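Local coordinates for protein beta-fructofuranosidase, insoluble isoenzyme CWINV1 (Arabidopsis thaliana, PDB 2OXB) that hydrolyses terminal non-reducing beta-D-fructofuranoside residues in the plant cell wall, cleaving sucrose and 1-kestose and, less readily, neokestose and levan, at residues 46-50 with 62-67; 72-78 with 94-99; 101-105 with 140-146. The protein carries 1 engineered substitution. All coordinates share one frame; numbering follows the deposited sequence.

Interaction 1: 46-50 with 62-67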
# COMPACT_ATOMS: atom_id res chain seq x y z
N ILE A 46 -9.66 -19.72 -0.24
CA ILE A 46 -9.57 -18.43 -0.90
C ILE A 46 -10.31 -18.38 -2.23
O ILE A 46 -10.17 -19.28 -3.07
CB ILE A 46 -8.09 -18.02 -1.11
CG1 ILE A 46 -7.45 -17.67 0.23
CG2 ILE A 46 -8.01 -16.82 -2.04
CD1 ILE A 46 -8.18 -16.55 0.97
N VAL A 47 -11.11 -17.33 -2.39
CA VAL A 47 -11.91 -17.09 -3.59
C VAL A 47 -11.81 -15.61 -3.96
O VAL A 47 -11.35 -14.79 -3.16
CB VAL A 47 -13.41 -17.40 -3.35
CG1 VAL A 47 -14.18 -17.31 -4.65
CG2 VAL A 47 -13.56 -18.78 -2.72
N TRP A 48 -12.26 -15.27 -5.17
CA TRP A 48 -12.25 -13.88 -5.61
C TRP A 48 -13.56 -13.18 -5.29
O TRP A 48 -14.43 -13.06 -6.16
CB TRP A 48 -11.96 -13.82 -7.12
CG TRP A 48 -10.49 -13.96 -7.47
CD1 TRP A 48 -9.62 -14.90 -6.99
CD2 TRP A 48 -9.73 -13.13 -8.35
NE1 TRP A 48 -8.36 -14.71 -7.51
CE2 TRP A 48 -8.40 -13.63 -8.35
CE3 TRP A 48 -10.04 -12.02 -9.14
CZ2 TRP A 48 -7.38 -13.04 -9.12
CZ3 TRP A 48 -9.02 -11.44 -9.90
CH2 TRP A 48 -7.71 -11.95 -9.88
N ALA A 49 -13.71 -12.73 -4.05
CA ALA A 49 -14.91 -12.01 -3.63
C ALA A 49 -14.95 -10.74 -4.46
O ALA A 49 -13.91 -10.21 -4.85
CB ALA A 49 -14.85 -11.67 -2.17
N HIS A 50 -16.17 -10.26 -4.72
CA HIS A 50 -16.36 -9.07 -5.55
C HIS A 50 -17.09 -7.93 -4.84
O HIS A 50 -17.79 -8.14 -3.86
CB HIS A 50 -17.14 -9.44 -6.81
CG HIS A 50 -17.01 -8.45 -7.92
ND1 HIS A 50 -16.06 -7.46 -7.93
CD2 HIS A 50 -17.67 -8.35 -9.10
CE1 HIS A 50 -16.14 -6.78 -9.07
NE2 HIS A 50 -17.11 -7.31 -9.80
N HIS A 62 -21.14 -8.39 -4.14
CA HIS A 62 -21.44 -9.27 -5.27
C HIS A 62 -20.89 -10.65 -4.95
O HIS A 62 -19.89 -10.78 -4.24
CB HIS A 62 -20.78 -8.80 -6.56
CG HIS A 62 -21.60 -7.82 -7.33
ND1 HIS A 62 -21.41 -6.46 -7.24
CD2 HIS A 62 -22.66 -8.00 -8.14
CE1 HIS A 62 -22.32 -5.84 -7.96
NE2 HIS A 62 -23.10 -6.75 -8.52
N PRO A 63 -21.54 -11.69 -5.48
CA PRO A 63 -21.11 -13.07 -5.26
C PRO A 63 -19.77 -13.35 -5.95
O PRO A 63 -19.55 -12.89 -7.07
CB PRO A 63 -22.27 -13.87 -5.87
CG PRO A 63 -22.70 -13.01 -7.01
CD PRO A 63 -22.69 -11.63 -6.40
N PRO A 64 -18.86 -14.09 -5.27
CA PRO A 64 -17.52 -14.47 -5.74
C PRO A 64 -17.47 -14.78 -7.24
O PRO A 64 -18.34 -15.47 -7.76
CB PRO A 64 -17.21 -15.69 -4.88
CG PRO A 64 -17.80 -15.30 -3.57
CD PRO A 64 -19.14 -14.69 -3.95
N ALA A 65 -16.43 -14.29 -7.92
CA ALA A 65 -16.28 -14.46 -9.36
C ALA A 65 -15.31 -15.56 -9.82
O ALA A 65 -15.61 -16.32 -10.76
CB ALA A 65 -15.86 -13.14 -9.99
N ILE A 66 -14.15 -15.62 -9.19
CA ILE A 66 -13.14 -16.63 -9.51
C ILE A 66 -13.04 -17.51 -8.27
O ILE A 66 -12.66 -17.04 -7.19
CB ILE A 66 -11.74 -16.00 -9.81
CG1 ILE A 66 -11.87 -14.83 -10.79
CG2 ILE A 66 -10.83 -17.05 -10.44
CD1 ILE A 66 -12.38 -15.23 -12.16
N PHE A 67 -13.39 -18.78 -8.43
CA PHE A 67 -13.36 -19.79 -7.37
C PHE A 67 -13.18 -21.15 -8.03
O PHE A 67 -13.52 -21.31 -9.21
CB PHE A 67 -14.66 -19.75 -6.56
CG PHE A 67 -15.91 -19.75 -7.40
CD1 PHE A 67 -16.47 -20.94 -7.84
CD2 PHE A 67 -16.47 -18.55 -7.82
CE1 PHE A 67 -17.57 -20.94 -8.70
CE2 PHE A 67 -17.57 -18.53 -8.67
CZ PHE A 67 -18.12 -19.74 -9.12
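Trp48 and Ile66 sit beside each other on neighbouring strands of the outer beta hairpin of a blade in the five-bladed propeller that carries the active site in family 32 glycosidases. The strand axes of 47-50 and 62-64 run antiparallel, at 176°. Trp48 uses both polar atoms of its backbone here: Trp48 N donates to Ile66 O over 2.7 Å, at 157° at the hydrogen, and Ala65 N donates to Trp48 O over 2.9 Å. Two prolines interrupt the ladder just before this point. Pro64 has no N-H; its alpha carbon makes a C-H...O contact with the same acceptor, Pro64 CA lying 3.4 Å from Trp48 O, and the chain turns a corner at Ala65.

The Trp48 and Ile66 side chains run alongside each other. With CG placed beside its own backbone N (chi1 -80°), the indole turns a face to the isoleucine: Ile66 CB is 3.7 Å from the centroid of the five-membered ring, a CH-pi contact, and Ile66 CG1 reaches over the rim of the same face. A branched aliphatic chain suits a flat indole, since CB and CG1 can both rest on it. The polar end of the indole, Trp48 NE1, hydrogen-bonds Trp78 O. Further along, His50 CB and His62 CB are 3.7 Å apart, and their rings meet obliquely. Val47 CG1 packs 3.4 Å from Pro64 CB.

Strand 60-66 forms one edge of its sheet, and strand 29-36 flanks 47-53 on the inner side. From there Leu32 O accepts a hydrogen bond from His50 ND1, while Trp121 of strand 121-123 packs against Ala65 and Ile66.

Interaction 2: 72-78 with 94-99; sequences FDINGCW and YTGIDP. With FRU (beta-D-fructofuranose), chain B.
Trp78 is sandwiched between Ile97 CD1 on one indole face and O6 of the bound fructose on the other. The sugar O6 lies 3.3 Å from Trp78 CG, and Ile97 CD1 is 3.6 Å from the centroid of the Trp78 five-membered ring, only 10° off its normal. A broad, flat indole can serve both sides at once. Replacing Trp78 by an alanine would remove the indole and is likely to cost the fructose one aromatic wall and leave Ile97 CD1 without its flat partner.

CG beside the backbone N (chi1 -71°) sets the ring between these two contacts. The backbone of Trp78 is held by Trp78 N donating to Thr95 O at 2.8 Å, while Cys77 and Gly96 form an antiparallel non-hydrogen-bonded pair. This is the inner hairpin of a propeller blade, strands 77-81 and 93-97, with Trp78 at the end that meets the substrate.

Behind it, a type I turn from Asp73 to Gly76 clasps the end of the second strand. Asn75 N donates a hydrogen bond to Ile97 O at 2.7 Å in the carbonyl plane, and Asn75 ND2 donates another to Asp98 O at 3.1 Å, 56° out of that carbonyl's plane. Glycine fits position 76 because its backbone angles would jam a CB against the preceding carbonyl.

Farther out, Tyr94 OH meets the edge of the Phe72 ring, 3.4 Å from Phe72 CE1, and makes a weak hydrogen bond to Asp73 OD1, whose stronger partner is Lys123 in a salt bridge.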
# COMPACT_ATOMS: atom_id res chain seq x y z
N PHE A 72 -7.77 -26.75 -13.69
CA PHE A 72 -6.77 -25.69 -13.61
C PHE A 72 -6.74 -24.78 -12.37
O PHE A 72 -5.91 -23.88 -12.28
CB PHE A 72 -6.83 -24.84 -14.89
CG PHE A 72 -8.19 -24.25 -15.19
CD1 PHE A 72 -8.66 -23.13 -14.49
CD2 PHE A 72 -8.98 -24.79 -16.20
CE1 PHE A 72 -9.91 -22.55 -14.80
CE2 PHE A 72 -10.23 -24.22 -16.52
CZ PHE A 72 -10.69 -23.10 -15.82
N ASP A 73 -7.64 -25.01 -11.42
CA ASP A 73 -7.68 -24.20 -10.20
C ASP A 73 -8.50 -24.90 -9.14
O ASP A 73 -8.98 -24.27 -8.20
CB ASP A 73 -8.33 -22.84 -10.48
CG ASP A 73 -9.83 -22.95 -10.64
OD1 ASP A 73 -10.52 -21.96 -10.30
OD2 ASP A 73 -10.30 -24.01 -11.11
N ILE A 74 -8.67 -26.21 -9.30
CA ILE A 74 -9.46 -27.02 -8.39
C ILE A 74 -8.94 -26.91 -6.96
O ILE A 74 -9.66 -27.21 -6.00
CB ILE A 74 -9.47 -28.51 -8.91
CG1 ILE A 74 -10.85 -29.14 -8.74
CG2 ILE A 74 -8.39 -29.34 -8.20
CD1 ILE A 74 -11.23 -29.44 -7.33
N ASN A 75 -7.71 -26.45 -6.79
CA ASN A 75 -7.15 -26.34 -5.45
C ASN A 75 -6.97 -24.93 -4.89
O ASN A 75 -6.45 -24.75 -3.78
CB ASN A 75 -5.85 -27.13 -5.39
CG ASN A 75 -6.08 -28.60 -5.19
OD1 ASN A 75 -6.44 -29.03 -4.10
ND2 ASN A 75 -5.92 -29.39 -6.25
N GLY A 76 -7.43 -23.94 -5.64
CA GLY A 76 -7.31 -22.57 -5.17
C GLY A 76 -7.37 -21.51 -6.25
O GLY A 76 -7.00 -21.75 -7.40
N CYS A 77 -7.85 -20.34 -5.87
CA CYS A 77 -7.92 -19.24 -6.82
C CYS A 77 -7.09 -18.10 -6.27
O CYS A 77 -7.60 -17.22 -5.57
CB CYS A 77 -9.36 -18.79 -7.02
SG CYS A 77 -10.22 -19.67 -8.31
N TRP A 78 -5.81 -18.15 -6.61
CA TRP A 78 -4.83 -17.16 -6.17
C TRP A 78 -4.93 -15.80 -6.88
O TRP A 78 -5.65 -15.64 -7.87
CB TRP A 78 -3.42 -17.76 -6.30
CG TRP A 78 -3.14 -18.84 -5.26
CD1 TRP A 78 -4.06 -19.54 -4.52
CD2 TRP A 78 -1.85 -19.31 -4.83
NE1 TRP A 78 -3.43 -20.40 -3.65
CE2 TRP A 78 -2.07 -20.28 -3.82
CE3 TRP A 78 -0.54 -19.00 -5.19
CZ2 TRP A 78 -1.03 -20.94 -3.17
CZ3 TRP A 78 0.50 -19.66 -4.54
CH2 TRP A 78 0.25 -20.62 -3.54
N TYR A 94 -5.20 -14.93 -13.55
CA TYR A 94 -5.04 -15.37 -12.17
C TYR A 94 -4.38 -16.75 -12.08
O TYR A 94 -4.49 -17.57 -13.01
CB TYR A 94 -6.39 -15.40 -11.45
CG TYR A 94 -7.20 -16.64 -11.72
CD1 TYR A 94 -7.13 -17.74 -10.88
CD2 TYR A 94 -8.02 -16.72 -12.84
CE1 TYR A 94 -7.87 -18.89 -11.14
CE2 TYR A 94 -8.75 -17.87 -13.11
CZ TYR A 94 -8.67 -18.95 -12.25
OH TYR A 94 -9.42 -20.07 -12.53
N THR A 95 -3.70 -16.97 -10.96
CA THR A 95 -2.99 -18.21 -10.66
C THR A 95 -3.89 -19.22 -9.97
O THR A 95 -4.32 -19.00 -8.84
CB THR A 95 -1.78 -17.96 -9.71
OG1 THR A 95 -0.99 -16.86 -10.20
CG2 THR A 95 -0.89 -19.21 -9.62
N GLY A 96 -4.16 -20.34 -10.64
CA GLY A 96 -4.97 -21.38 -10.04
C GLY A 96 -4.08 -22.55 -9.64
O GLY A 96 -2.95 -22.67 -10.10
N ILE A 97 -4.58 -23.43 -8.78
CA ILE A 97 -3.79 -24.59 -8.37
C ILE A 97 -4.50 -25.82 -8.93
O ILE A 97 -5.63 -26.11 -8.52
CB ILE A 97 -3.71 -24.70 -6.83
CG1 ILE A 97 -3.62 -23.30 -6.20
CG2 ILE A 97 -2.50 -25.54 -6.43
CD1 ILE A 97 -2.43 -22.48 -6.68
N ASP A 98 -3.85 -26.53 -9.85
CA ASP A 98 -4.45 -27.72 -10.46
C ASP A 98 -4.44 -28.94 -9.52
O ASP A 98 -3.85 -28.90 -8.44
CB ASP A 98 -3.74 -28.05 -11.78
CG ASP A 98 -2.25 -28.24 -11.62
OD1 ASP A 98 -1.80 -28.78 -10.59
OD2 ASP A 98 -1.53 -27.84 -12.56
N PRO A 99 -5.09 -30.05 -9.94
CA PRO A 99 -5.16 -31.26 -9.13
C PRO A 99 -3.88 -31.82 -8.55
O PRO A 99 -3.92 -32.65 -7.65
CB PRO A 99 -5.89 -32.25 -10.04
CG PRO A 99 -5.63 -31.74 -11.40
CD PRO A 99 -5.77 -30.26 -11.24
C1 FRU B . 0.47 -12.82 -0.75
C2 FRU B . 0.21 -14.26 -1.21
C3 FRU B . 0.32 -14.39 -2.74
C4 FRU B . -0.68 -15.46 -3.08
C5 FRU B . -1.73 -15.25 -2.00
C6 FRU B . -2.27 -16.54 -1.41
O1 FRU B . 1.81 -12.43 -1.01
O2 FRU B . 0.98 -15.35 -0.59
O3 FRU B . 1.62 -14.75 -3.19
O4 FRU B . -1.23 -15.29 -4.39
O5 FRU B . -1.14 -14.52 -0.94
O6 FRU B . -3.08 -17.17 -2.38

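Interaction 3: 101-105 with 140-146; sequences NQQVQ and ASSFRDP. With FRU (beta-D-fructofuranose), chain B.
Gln103 sets its CG beside the backbone N (chi1 -71°) and runs on extended (chi2 154°), which carries its amide across to the backbone of 141-143 and alongside the Arg144 guanidinium. There Gln103 OE1 accepts a hydrogen bond from Phe143 N, which comes in from above the carbonyl plane; the modelled length is shorter than usual and is doubtful at this resolution. The same oxygen lies over one face of the Arg144 guanidinium, 3.2 Å from Arg144 NE, with amide and guanidinium planes 27° apart. Glutamine suits this place because its chain is long enough to reach the 141-143 backbone and its amide carbonyl can accept from Phe143 N. Its own backbone ties the first residue of 140-146 to the strand, Gln103 N donating to Ala140 O at 2.7 Å, and Ala140 CB, small enough to fit closely, packs 3.5 Å from Gln102 CB.

Residues 144-146 are the Arg-Asp-Pro motif of family 32, set in the loop between strand 121-123 and strand 157-165. Asp145 grips the fructose with both carboxylate oxygens: O4 of the sugar donates to Asp145 OD1 and O3 to Asp145 OD2, each at 2.9 Å, a two-point hold for which a carboxylate is well shaped. Asp145 OD2 also accepts from Cys200 N, and Arg144 touches the glucose unit.

Gln105 lies along Phe143 and Pro146, with Gln105 CG 3.8 Å from Phe143 CE2. The Phe143 ring presents an edge to Gln103 O, which is 3.2 Å from Phe143 CD2, and packs on Ile161 of strand 157-165.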
# COMPACT_ATOMS: atom_id res chain seq x y z
N ASN A 101 -1.40 -29.89 -7.12
CA ASN A 101 -0.81 -28.73 -6.46
C ASN A 101 0.40 -28.07 -7.14
O ASN A 101 1.53 -28.20 -6.67
CB ASN A 101 -0.45 -29.13 -5.03
CG ASN A 101 -1.65 -29.11 -4.10
OD1 ASN A 101 -2.06 -28.04 -3.63
ND2 ASN A 101 -2.23 -30.27 -3.85
N GLN A 102 0.17 -27.37 -8.25
CA GLN A 102 1.25 -26.68 -8.96
C GLN A 102 0.72 -25.40 -9.59
O GLN A 102 -0.20 -25.42 -10.40
CB GLN A 102 1.89 -27.60 -10.02
CG GLN A 102 1.34 -27.45 -11.43
CD GLN A 102 1.89 -28.49 -12.40
OE1 GLN A 102 3.07 -28.83 -12.37
NE2 GLN A 102 1.03 -28.99 -13.28
N GLN A 103 1.32 -24.28 -9.20
CA GLN A 103 0.91 -22.97 -9.68
C GLN A 103 0.88 -22.72 -11.18
O GLN A 103 1.90 -22.42 -11.80
CB GLN A 103 1.77 -21.90 -9.03
CG GLN A 103 1.46 -21.74 -7.58
CD GLN A 103 2.62 -21.22 -6.83
OE1 GLN A 103 3.36 -20.37 -7.33
NE2 GLN A 103 2.82 -21.71 -5.61
N VAL A 104 -0.33 -22.82 -11.72
CA VAL A 104 -0.55 -22.59 -13.14
C VAL A 104 -1.24 -21.24 -13.33
O VAL A 104 -1.82 -20.69 -12.40
CB VAL A 104 -1.44 -23.69 -13.76
CG1 VAL A 104 -0.69 -25.00 -13.80
CG2 VAL A 104 -2.71 -23.85 -12.94
N GLN A 105 -1.15 -20.71 -14.54
CA GLN A 105 -1.75 -19.43 -14.88
C GLN A 105 -2.94 -19.64 -15.79
O GLN A 105 -2.82 -20.28 -16.83
CB GLN A 105 -0.74 -18.54 -15.59
CG GLN A 105 0.45 -18.28 -14.74
CD GLN A 105 0.06 -17.74 -13.38
OE1 GLN A 105 0.81 -17.88 -12.41
NE2 GLN A 105 -1.11 -17.10 -13.30
N ALA A 140 7.29 -25.40 -9.36
CA ALA A 140 5.85 -25.34 -9.61
C ALA A 140 5.12 -24.74 -8.42
O ALA A 140 3.96 -24.35 -8.53
CB ALA A 140 5.31 -26.74 -9.91
N SER A 141 5.80 -24.67 -7.28
CA SER A 141 5.22 -24.11 -6.06
C SER A 141 5.68 -22.67 -5.87
O SER A 141 5.56 -22.12 -4.78
CB SER A 141 5.63 -24.94 -4.85
OG SER A 141 5.13 -26.25 -4.95
N SER A 142 6.21 -22.08 -6.93
CA SER A 142 6.67 -20.71 -6.88
C SER A 142 6.58 -20.05 -8.26
O SER A 142 7.59 -19.60 -8.79
CB SER A 142 8.11 -20.65 -6.36
OG SER A 142 8.13 -20.07 -5.05
N PHE A 143 5.37 -20.01 -8.80
CA PHE A 143 5.08 -19.42 -10.12
C PHE A 143 3.66 -18.84 -10.14
O PHE A 143 2.77 -19.35 -10.82
CB PHE A 143 5.21 -20.50 -11.21
CG PHE A 143 4.92 -20.00 -12.60
CD1 PHE A 143 5.60 -18.91 -13.13
CD2 PHE A 143 4.00 -20.66 -13.40
CE1 PHE A 143 5.37 -18.48 -14.44
CE2 PHE A 143 3.76 -20.24 -14.71
CZ PHE A 143 4.45 -19.15 -15.23
N ARG A 144 3.47 -17.74 -9.41
CA ARG A 144 2.16 -17.13 -9.33
C ARG A 144 2.20 -15.61 -9.34
O ARG A 144 3.26 -14.99 -9.42
CB ARG A 144 1.44 -17.62 -8.06
CG ARG A 144 1.53 -16.69 -6.84
CD ARG A 144 2.82 -16.82 -6.04
NE ARG A 144 2.86 -18.04 -5.24
CZ ARG A 144 3.87 -18.37 -4.45
NH1 ARG A 144 4.92 -17.57 -4.36
NH2 ARG A 144 3.84 -19.50 -3.77
N ASP A 145 1.00 -15.03 -9.26
CA ASP A 145 0.81 -13.59 -9.22
C ASP A 145 1.14 -12.83 -10.48
O ASP A 145 2.04 -11.99 -10.50
CB ASP A 145 1.59 -13.02 -8.05
CG ASP A 145 1.20 -13.67 -6.76
OD1 ASP A 145 0.11 -14.27 -6.72
OD2 ASP A 145 1.97 -13.58 -5.78
N PRO A 146 0.42 -13.13 -11.57
CA PRO A 146 0.64 -12.46 -12.85
C PRO A 146 0.12 -11.03 -12.81
O PRO A 146 -0.96 -10.75 -12.29
CB PRO A 146 -0.13 -13.33 -13.84
CG PRO A 146 -1.28 -13.83 -13.01
CD PRO A 146 -0.61 -14.18 -11.69
C1 FRU B . 0.47 -12.82 -0.75
C2 FRU B . 0.21 -14.26 -1.21
C3 FRU B . 0.32 -14.39 -2.74
C4 FRU B . -0.68 -15.46 -3.08
C5 FRU B . -1.73 -15.25 -2.00
C6 FRU B . -2.27 -16.54 -1.41
O1 FRU B . 1.81 -12.43 -1.01
O2 FRU B . 0.98 -15.35 -0.59
O3 FRU B . 1.62 -14.75 -3.19
O4 FRU B . -1.23 -15.29 -4.39
O5 FRU B . -1.14 -14.52 -0.94
O6 FRU B . -3.08 -17.17 -2.38

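Interactions 2 and 3 are the closest pair, with centres about 8 Å apart, and both touch the fructose. Strands 93-97 and 103-110 are sheet neighbours, joined by Gly96 N to Val104 O at 2.9 Å, and Thr95 OG1 of interaction 2 meets Asp145 N of interaction 3, also at 2.9 Å, a probable hydrogen bond that would help position the sugar-binding aspartate. Interaction 1 is more distant, about 13 Å from interaction 2 and 19 Å from interaction 3, centre to centre. It reaches the site indirectly: Trp48 NE1 lies 2.9 Å from Trp78 O. Gln199, an engineered residue, also hydrogen-bonds the fructose, so the sugar pose may differ from that in the natural enzyme.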